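PDB 1UZ5: molybdopterin molybdotransferase from Pyrococcus horikoshii, which probably catalyses the insertion of molybdate into adenylyl-molybdopterin, yielding Mo-molybdopterin and AMP, with magnesium as cofactor, in molybdenum cofactor biosynthesis. Local coordinates for residues N110-I115 with A133-G138; Y59-E64 with G96-I101; V75-I80 with I127-P132. All blocks are in the same frame, centred on the assembly; numbering follows the deposited sequence.

Contact 1 (N110-I115 with A133-G138)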
loop_
_atom_site.group_PDB
_atom_site.type_symbol
_atom_site.label_atom_id
_atom_site.label_comp_id
_atom_site.label_asym_id
_atom_site.label_seq_id
_atom_site.Cartn_x
_atom_site.Cartn_y
_atom_site.Cartn_z
ATOM N N ASN A 110 29.395 -25.131 -22.886
ATOM C CA ASN A 110 29.169 -25.320 -24.326
ATOM C C ASN A 110 27.795 -25.847 -24.725
ATOM O O ASN A 110 27.455 -25.837 -25.908
ATOM C CB ASN A 110 30.242 -26.230 -24.951
ATOM C CG ASN A 110 31.633 -25.655 -24.824
ATOM O OD1 ASN A 110 31.809 -24.444 -24.844
ATOM N ND2 ASN A 110 32.631 -26.523 -24.701
ATOM N N ALA A 111 27.000 -26.317 -23.770
ATOM C CA ALA A 111 25.672 -26.813 -24.130
ATOM C C ALA A 111 24.749 -25.627 -24.383
ATOM O O ALA A 111 24.855 -24.606 -23.706
ATOM C CB ALA A 111 25.102 -27.688 -23.015
ATOM N N ASP A 112 23.848 -25.751 -25.354
ATOM C CA ASP A 112 22.917 -24.662 -25.636
ATOM C C ASP A 112 21.508 -25.161 -25.918
ATOM O O ASP A 112 20.634 -24.394 -26.310
ATOM C CB ASP A 112 23.416 -23.798 -26.798
ATOM C CG ASP A 112 23.590 -24.583 -28.089
ATOM O OD1 ASP A 112 23.177 -25.758 -28.143
ATOM O OD2 ASP A 112 24.137 -24.011 -29.055
ATOM N N ALA A 113 21.295 -26.456 -25.718
ATOM C CA ALA A 113 19.982 -27.047 -25.914
ATOM C C ALA A 113 19.855 -28.322 -25.102
ATOM O O ALA A 113 20.854 -28.950 -24.754
ATOM C CB ALA A 113 19.746 -27.351 -27.395
ATOM N N VAL A 114 18.615 -28.685 -24.790
ATOM C CA VAL A 114 18.338 -29.913 -24.066
ATOM C C VAL A 114 17.272 -30.665 -24.850
ATOM O O VAL A 114 16.202 -30.127 -25.133
ATOM C CB VAL A 114 17.801 -29.659 -22.635
ATOM C CG1 VAL A 114 17.517 -31.002 -21.957
ATOM C CG2 VAL A 114 18.822 -28.869 -21.817
ATOM N N ILE A 115 17.568 -31.905 -25.210
ATOM C CA ILE A 115 16.613 -32.717 -25.959
ATOM C C ILE A 115 15.886 -33.624 -24.976
ATOM O O ILE A 115 16.522 -34.385 -24.250
ATOM C CB ILE A 115 17.335 -33.580 -27.014
ATOM C CG1 ILE A 115 18.132 -32.673 -27.959
ATOM C CG2 ILE A 115 16.321 -34.419 -27.782
ATOM C CD1 ILE A 115 18.931 -33.417 -29.035
ATOM N N ALA A 133 18.392 -30.151 -33.240
ATOM C CA ALA A 133 17.929 -29.285 -32.167
ATOM C C ALA A 133 18.361 -27.888 -32.590
ATOM O O ALA A 133 19.083 -27.726 -33.573
ATOM C CB ALA A 133 18.601 -29.665 -30.852
ATOM N N TYR A 134 17.909 -26.880 -31.863
ATOM C CA TYR A 134 18.299 -25.513 -32.153
ATOM C C TYR A 134 18.653 -24.854 -30.826
ATOM O O TYR A 134 18.105 -25.213 -29.788
ATOM C CB TYR A 134 17.161 -24.745 -32.825
ATOM C CG TYR A 134 15.845 -24.813 -32.089
ATOM C CD1 TYR A 134 14.926 -25.827 -32.355
ATOM C CD2 TYR A 134 15.522 -23.868 -31.119
ATOM C CE1 TYR A 134 13.714 -25.896 -31.673
ATOM C CE2 TYR A 134 14.320 -23.929 -30.430
ATOM C CZ TYR A 134 13.419 -24.942 -30.711
ATOM O OH TYR A 134 12.226 -24.992 -30.032
ATOM N N PRO A 135 19.582 -23.888 -30.842
ATOM C CA PRO A 135 19.958 -23.219 -29.593
ATOM C C PRO A 135 18.720 -22.727 -28.864
ATOM O O PRO A 135 17.863 -22.080 -29.465
ATOM C CB PRO A 135 20.838 -22.069 -30.068
ATOM C CG PRO A 135 21.496 -22.649 -31.306
ATOM C CD PRO A 135 20.341 -23.348 -31.986
ATOM N N GLY A 136 18.612 -23.048 -27.577
ATOM C CA GLY A 136 17.464 -22.594 -26.810
ATOM C C GLY A 136 16.405 -23.647 -26.535
ATOM O O GLY A 136 15.644 -23.518 -25.576
ATOM N N LEU A 137 16.343 -24.679 -27.374
ATOM C CA LEU A 137 15.375 -25.761 -27.187
ATOM C C LEU A 137 15.563 -26.376 -25.801
ATOM O O LEU A 137 16.689 -26.671 -25.405
ATOM C CB LEU A 137 15.596 -26.852 -28.241
ATOM C CG LEU A 137 14.856 -28.180 -28.049
ATOM C CD1 LEU A 137 13.376 -28.008 -28.370
ATOM C CD2 LEU A 137 15.476 -29.240 -28.956
ATOM N N GLY A 138 14.462 -26.569 -25.076
ATOM C CA GLY A 138 14.525 -27.162 -23.747
ATOM C C GLY A 138 15.324 -26.363 -22.730
ATOM O O GLY A 138 15.797 -26.909 -21.727
#
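The methyl group of A113 is the bump of this contact, and the bend of chain 133-138 is the hollow that receives it. Its CB lies 3.6 Å from Y134 O and 3.7 Å from L137 O, while the CB atoms of A133 and L137 close the hollow further out. Two backbone bonds hold the rim: G136 N donates to D112 O at 2.7 Å, and V114 N donates to L137 O at 2.9 Å. The hollow is a type II beta turn, Y134 to L137, whose third residue, G136, has a positive phi (104°) that suits glycine. It faces a classic beta bulge, where D112 and A113 both pair with V61 on the next strand. D112 and P135 run alongside each other, OD2 of the aspartate 3.7 Å from the CG corner of the proline ring, whereas D112 OD1 turns to the backbone N of A63. Within the turn, L137 CB rests over the centre of the Y134 ring. Past the turn, G138 O lies against V114 CB at 3.5 Å, and I115 reaches back with CD1 to the A133 methyl, 4.2 Å from its CB.

Contact 2 (Y59-E64 with G96-I101)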
loop_
_atom_site.group_PDB
_atom_site.type_symbol
_atom_site.label_atom_id
_atom_site.label_comp_id
_atom_site.label_asym_id
_atom_site.label_seq_id
_atom_site.Cartn_x
_atom_site.Cartn_y
_atom_site.Cartn_z
ATOM N N TYR A 59 18.773 -34.580 -22.455
ATOM C CA TYR A 59 20.196 -34.473 -22.699
ATOM C C TYR A 59 20.638 -33.124 -23.217
ATOM O O TYR A 59 20.131 -32.633 -24.231
ATOM C CB TYR A 59 20.637 -35.575 -23.664
ATOM C CG TYR A 59 20.411 -36.952 -23.101
ATOM C CD1 TYR A 59 19.160 -37.570 -23.177
ATOM C CD2 TYR A 59 21.431 -37.611 -22.422
ATOM C CE1 TYR A 59 18.936 -38.814 -22.584
ATOM C CE2 TYR A 59 21.219 -38.842 -21.830
ATOM C CZ TYR A 59 19.975 -39.439 -21.910
ATOM O OH TYR A 59 19.792 -40.663 -21.305
ATOM N N ALA A 60 21.590 -32.532 -22.502
ATOM C CA ALA A 60 22.155 -31.246 -22.863
ATOM C C ALA A 60 23.117 -31.531 -24.000
ATOM O O ALA A 60 23.934 -32.447 -23.908
ATOM C CB ALA A 60 22.915 -30.648 -21.680
ATOM N N VAL A 61 23.026 -30.740 -25.060
ATOM C CA VAL A 61 23.889 -30.927 -26.220
ATOM C C VAL A 61 24.309 -29.595 -26.813
ATOM O O VAL A 61 23.799 -28.544 -26.437
ATOM C CB VAL A 61 23.156 -31.686 -27.357
ATOM C CG1 VAL A 61 22.584 -32.995 -26.843
ATOM C CG2 VAL A 61 22.041 -30.801 -27.937
ATOM N N ARG A 62 25.263 -29.656 -27.732
ATOM C CA ARG A 62 25.696 -28.478 -28.467
ATOM C C ARG A 62 24.794 -28.644 -29.694
ATOM O O ARG A 62 24.957 -29.592 -30.456
ATOM C CB ARG A 62 27.170 -28.609 -28.847
ATOM C CG ARG A 62 28.085 -28.649 -27.644
ATOM C CD ARG A 62 29.476 -29.163 -27.976
ATOM N NE ARG A 62 30.056 -28.506 -29.138
ATOM C CZ ARG A 62 31.329 -28.133 -29.226
ATOM N NH1 ARG A 62 32.161 -28.347 -28.212
ATOM N NH2 ARG A 62 31.772 -27.545 -30.327
ATOM N N ALA A 63 23.821 -27.755 -29.862
ATOM C CA ALA A 63 22.871 -27.865 -30.975
ATOM C C ALA A 63 23.507 -28.160 -32.340
ATOM O O ALA A 63 23.001 -28.984 -33.104
ATOM C CB ALA A 63 22.023 -26.605 -31.056
ATOM N N GLU A 64 24.614 -27.488 -32.632
ATOM C CA GLU A 64 25.330 -27.659 -33.892
ATOM C C GLU A 64 25.714 -29.110 -34.194
ATOM O O GLU A 64 25.773 -29.504 -35.358
ATOM C CB GLU A 64 26.593 -26.798 -33.881
ATOM C CG GLU A 64 27.570 -27.184 -32.775
ATOM C CD GLU A 64 28.571 -26.089 -32.466
ATOM O OE1 GLU A 64 29.347 -25.715 -33.369
ATOM O OE2 GLU A 64 28.575 -25.602 -31.315
ATOM N N GLY A 96 30.356 -33.812 -30.308
ATOM C CA GLY A 96 29.934 -35.199 -30.238
ATOM C C GLY A 96 29.706 -35.692 -28.819
ATOM O O GLY A 96 29.663 -36.898 -28.582
ATOM N N GLU A 97 29.549 -34.768 -27.872
ATOM C CA GLU A 97 29.341 -35.147 -26.474
ATOM C C GLU A 97 28.070 -34.551 -25.888
ATOM O O GLU A 97 27.675 -33.446 -26.247
ATOM C CB GLU A 97 30.557 -34.732 -25.637
ATOM C CG GLU A 97 31.791 -35.585 -25.911
ATOM C CD GLU A 97 33.031 -35.074 -25.206
ATOM O OE1 GLU A 97 34.033 -35.819 -25.144
ATOM O OE2 GLU A 97 33.011 -33.926 -24.721
ATOM N N ALA A 98 27.437 -35.298 -24.985
ATOM C CA ALA A 98 26.199 -34.870 -24.346
ATOM C C ALA A 98 26.216 -35.193 -22.845
ATOM O O ALA A 98 27.095 -35.899 -22.359
ATOM C CB ALA A 98 25.016 -35.566 -25.001
ATOM N N ALA A 99 25.232 -34.671 -22.122
ATOM C CA ALA A 99 25.130 -34.927 -20.693
ATOM C C ALA A 99 23.679 -35.080 -20.296
ATOM O O ALA A 99 22.809 -34.351 -20.788
ATOM C CB ALA A 99 25.750 -33.782 -19.906
ATOM N N TYR A 100 23.399 -36.047 -19.434
ATOM C CA TYR A 100 22.037 -36.190 -18.963
ATOM C C TYR A 100 21.815 -34.972 -18.063
ATOM O O TYR A 100 22.732 -34.529 -17.369
ATOM C CB TYR A 100 21.849 -37.452 -18.123
ATOM C CG TYR A 100 20.461 -37.499 -17.538
ATOM C CD1 TYR A 100 19.358 -37.754 -18.348
ATOM C CD2 TYR A 100 20.235 -37.168 -16.202
ATOM C CE1 TYR A 100 18.064 -37.671 -17.852
ATOM C CE2 TYR A 100 18.939 -37.081 -15.692
ATOM C CZ TYR A 100 17.861 -37.330 -16.524
ATOM O OH TYR A 100 16.578 -37.217 -16.041
ATOM N N ILE A 101 20.610 -34.425 -18.076
ATOM C CA ILE A 101 20.324 -33.271 -17.239
ATOM C C ILE A 101 18.862 -33.318 -16.825
ATOM O O ILE A 101 18.006 -33.707 -17.613
ATOM C CB ILE A 101 20.617 -31.948 -17.995
ATOM C CG1 ILE A 101 20.460 -30.754 -17.053
ATOM C CG2 ILE A 101 19.673 -31.798 -19.193
ATOM C CD1 ILE A 101 21.038 -29.468 -17.615
HETATM O O HOH W 1 26.702 -32.131 -28.485
#
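Y59 and Y100 are paired across two antiparallel strands, 58-61 and 97-101, of the curled mixed sheet in the MoeA N-terminal region. They form a non-hydrogen-bonded pair, and their rings meet in a T-shaped (edge-to-face) stack with planes at 76° and centroids 5.6 Å apart. Y100 supplies the edge: its CD1 stands 4.0 Å above the Y59 ring plane, displaced from the centre toward the rim near CE2 and CZ. The first torsions set this up, since Y59 has CG beside its own backbone N (chi1 -62°) and Y100 carries CG beside its carbonyl carbon (chi1 174°). Y59 CD2 also leans on the backbone of its partner, 3.8 Å from Y100 CA. The next pair, A60 and A99, is hydrogen-bonded: A60 N to A99 O at 2.8 Å and A99 N to A60 O at 3.1 Å. On the A60 side of the sheet, I101 sends only its short branch, CG2, toward the alanine methyl. V61 CG1 instead meets A98 CB, on the face that carries the tyrosines. Beyond this the strands part, and one water bridges them, accepting from R62 N at 3.0 Å and donating to E97 O at 2.8 Å.

Contact 3 (V75-I80 with I127-P132)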
loop_
_atom_site.group_PDB
_atom_site.type_symbol
_atom_site.label_atom_id
_atom_site.label_comp_id
_atom_site.label_asym_id
_atom_site.label_seq_id
_atom_site.Cartn_x
_atom_site.Cartn_y
_atom_site.Cartn_z
ATOM N N VAL A 75 22.152 -38.846 -35.507
ATOM C CA VAL A 75 23.464 -38.466 -35.000
ATOM C C VAL A 75 23.684 -39.211 -33.692
ATOM O O VAL A 75 22.761 -39.364 -32.891
ATOM C CB VAL A 75 23.553 -36.946 -34.720
ATOM C CG1 VAL A 75 24.838 -36.630 -33.956
ATOM C CG2 VAL A 75 23.519 -36.176 -36.024
ATOM N N ARG A 76 24.908 -39.670 -33.473
ATOM C CA ARG A 76 25.222 -40.395 -32.258
ATOM C C ARG A 76 26.117 -39.533 -31.371
ATOM O O ARG A 76 27.177 -39.080 -31.803
ATOM C CB ARG A 76 25.940 -41.704 -32.592
ATOM C CG ARG A 76 26.021 -42.671 -31.429
ATOM C CD ARG A 76 27.328 -43.441 -31.425
ATOM N NE ARG A 76 27.500 -44.293 -32.595
ATOM C CZ ARG A 76 28.599 -44.998 -32.841
ATOM N NH1 ARG A 76 29.621 -44.946 -31.996
ATOM N NH2 ARG A 76 28.680 -45.754 -33.927
ATOM N N LEU A 77 25.682 -39.303 -30.135
ATOM C CA LEU A 77 26.457 -38.510 -29.188
ATOM C C LEU A 77 26.811 -39.361 -27.972
ATOM O O LEU A 77 26.025 -40.198 -27.542
ATOM C CB LEU A 77 25.661 -37.279 -28.744
ATOM C CG LEU A 77 25.177 -36.307 -29.827
ATOM C CD1 LEU A 77 24.448 -35.148 -29.173
ATOM C CD2 LEU A 77 26.356 -35.795 -30.644
ATOM N N LYS A 78 28.001 -39.142 -27.426
ATOM C CA LYS A 78 28.451 -39.883 -26.259
ATOM C C LYS A 78 28.066 -39.125 -24.982
ATOM O O LYS A 78 28.359 -37.935 -24.855
ATOM C CB LYS A 78 29.970 -40.065 -26.325
ATOM C CG LYS A 78 30.542 -41.008 -25.279
ATOM C CD LYS A 78 32.047 -41.148 -25.451
ATOM C CE LYS A 78 32.650 -42.058 -24.390
ATOM N NZ LYS A 78 34.134 -42.160 -24.510
ATOM N N VAL A 79 27.401 -39.810 -24.053
ATOM C CA VAL A 79 26.986 -39.195 -22.786
ATOM C C VAL A 79 28.170 -39.259 -21.835
ATOM O O VAL A 79 28.527 -40.326 -21.348
ATOM C CB VAL A 79 25.783 -39.939 -22.186
ATOM C CG1 VAL A 79 25.328 -39.268 -20.882
ATOM C CG2 VAL A 79 24.651 -39.942 -23.192
ATOM N N ILE A 80 28.781 -38.111 -21.570
ATOM C CA ILE A 80 29.969 -38.081 -20.723
ATOM C C ILE A 80 29.766 -37.660 -19.266
ATOM O O ILE A 80 30.713 -37.668 -18.476
ATOM C CB ILE A 80 31.025 -37.152 -21.322
ATOM C CG1 ILE A 80 30.558 -35.702 -21.202
ATOM C CG2 ILE A 80 31.247 -37.498 -22.801
ATOM C CD1 ILE A 80 31.665 -34.706 -21.403
ATOM N N ILE A 127 23.683 -41.766 -27.160
ATOM C CA ILE A 127 22.307 -41.507 -27.538
ATOM C C ILE A 127 22.199 -41.216 -29.031
ATOM O O ILE A 127 23.138 -40.704 -29.643
ATOM C CB ILE A 127 21.711 -40.317 -26.740
ATOM C CG1 ILE A 127 22.514 -39.044 -27.004
ATOM C CG2 ILE A 127 21.719 -40.636 -25.250
ATOM C CD1 ILE A 127 21.905 -37.792 -26.356
ATOM N N LEU A 128 21.051 -41.555 -29.609
ATOM C CA LEU A 128 20.807 -41.320 -31.026
ATOM C C LEU A 128 19.779 -40.208 -31.177
ATOM O O LEU A 128 18.721 -40.238 -30.549
ATOM C CB LEU A 128 20.296 -42.595 -31.706
ATOM C CG LEU A 128 21.258 -43.783 -31.783
ATOM C CD1 LEU A 128 20.543 -44.967 -32.416
ATOM C CD2 LEU A 128 22.488 -43.407 -32.595
ATOM N N ILE A 129 20.108 -39.233 -32.015
ATOM C CA ILE A 129 19.249 -38.086 -32.268
ATOM C C ILE A 129 18.803 -38.132 -33.727
ATOM O O ILE A 129 19.632 -38.227 -34.633
ATOM C CB ILE A 129 20.014 -36.779 -31.977
ATOM C CG1 ILE A 129 20.507 -36.804 -30.523
ATOM C CG2 ILE A 129 19.120 -35.573 -32.228
ATOM C CD1 ILE A 129 21.364 -35.627 -30.135
ATOM N N TYR A 130 17.493 -38.054 -33.939
ATOM C CA TYR A 130 16.908 -38.143 -35.278
ATOM C C TYR A 130 16.406 -36.816 -35.836
ATOM O O TYR A 130 16.017 -36.732 -37.003
ATOM C CB TYR A 130 15.744 -39.139 -35.247
ATOM C CG TYR A 130 16.126 -40.514 -34.742
ATOM C CD1 TYR A 130 16.685 -41.462 -35.597
ATOM C CD2 TYR A 130 15.955 -40.860 -33.400
ATOM C CE1 TYR A 130 17.067 -42.721 -35.131
ATOM C CE2 TYR A 130 16.336 -42.118 -32.923
ATOM C CZ TYR A 130 16.891 -43.041 -33.797
ATOM O OH TYR A 130 17.273 -44.280 -33.339
ATOM N N LYS A 131 16.410 -35.785 -35.000
ATOM C CA LYS A 131 15.937 -34.469 -35.409
ATOM C C LYS A 131 16.901 -33.398 -34.904
ATOM O O LYS A 131 17.335 -33.433 -33.757
ATOM C CB LYS A 131 14.540 -34.237 -34.832
ATOM C CG LYS A 131 13.867 -32.949 -35.258
ATOM C CD LYS A 131 12.489 -32.845 -34.625
ATOM C CE LYS A 131 11.761 -31.583 -35.057
ATOM N NZ LYS A 131 10.421 -31.482 -34.415
ATOM N N PRO A 132 17.262 -32.436 -35.762
ATOM C CA PRO A 132 18.184 -31.397 -35.305
ATOM C C PRO A 132 17.570 -30.537 -34.205
ATOM O O PRO A 132 16.374 -30.248 -34.215
ATOM C CB PRO A 132 18.452 -30.589 -36.573
ATOM C CG PRO A 132 18.260 -31.600 -37.673
ATOM C CD PRO A 132 17.020 -32.321 -37.210
#
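The side chain of I127 meets two residues of segment 75-80, L77 and V79, with one branch for each. The backbone of I127 forms a hydrogen-bonded antiparallel pair with L77, I127 N giving to L77 O at 2.8 Å and I127 O accepting from L77 N at 2.9 Å. With chi1 at 60°, CG1 is wedged between its own backbone N and carbonyl carbon, and from there it lies against L77 CB at 4.0 Å. The CG2 methyl points to the other neighbour on that strand, where it packs against V79 CG2 at 3.6 Å, the two side chains crossing at about a right angle. L128 follows on the other face of the sheet, in a non-hydrogen-bonded pair with R76. Its CD2 methyl presses on the aliphatic root of the arginine, 3.8 Å from R76 CG, while the bent remainder of the arginine chain leads its guanidinium away toward a weak, long ion pair with E126. I129 returns to the face of I127 and pairs with V75 through two further backbone bonds, V75 N to I129 O at 2.7 Å and I129 N to V75 O at 2.8 Å. At the end of its extended chain, CD1 of I129 comes 3.3 Å from L77 CD1, tighter than carbon atoms normally pack. Beyond I129 the pairing stops. In the sheet the pair lies next to the outermost strand 120-123, which flanks 126-129; strand 75-83 has 97-101 along its other edge, bonded through K78 and I80, and on the inner face of the curl L77, V79 and I127 reach V61 and Y59 of strand 58-61.

All three contacts reach one six-stranded mixed sheet; contacts 2 and 3 pair strands within it, while contact 1 lays a loop against its edge strand 113-116. Strands 58-61 and 97-101 of contact 2 sit between that edge strand and strand 75-83 of contact 3. Contact 2 lies about 8 Å, centre to centre, from each of the others, while contacts 1 and 3 are about 13 Å apart. Along the chain contact 2 closes before contact 1 opens; contact 3 alternates with both. The sheet curls enough that I115 and I129, from strands well separated in its order, touch through their CD1 atoms. Together they form a compact unit within the MoeA N-terminal region, far from the elongated chain's centre.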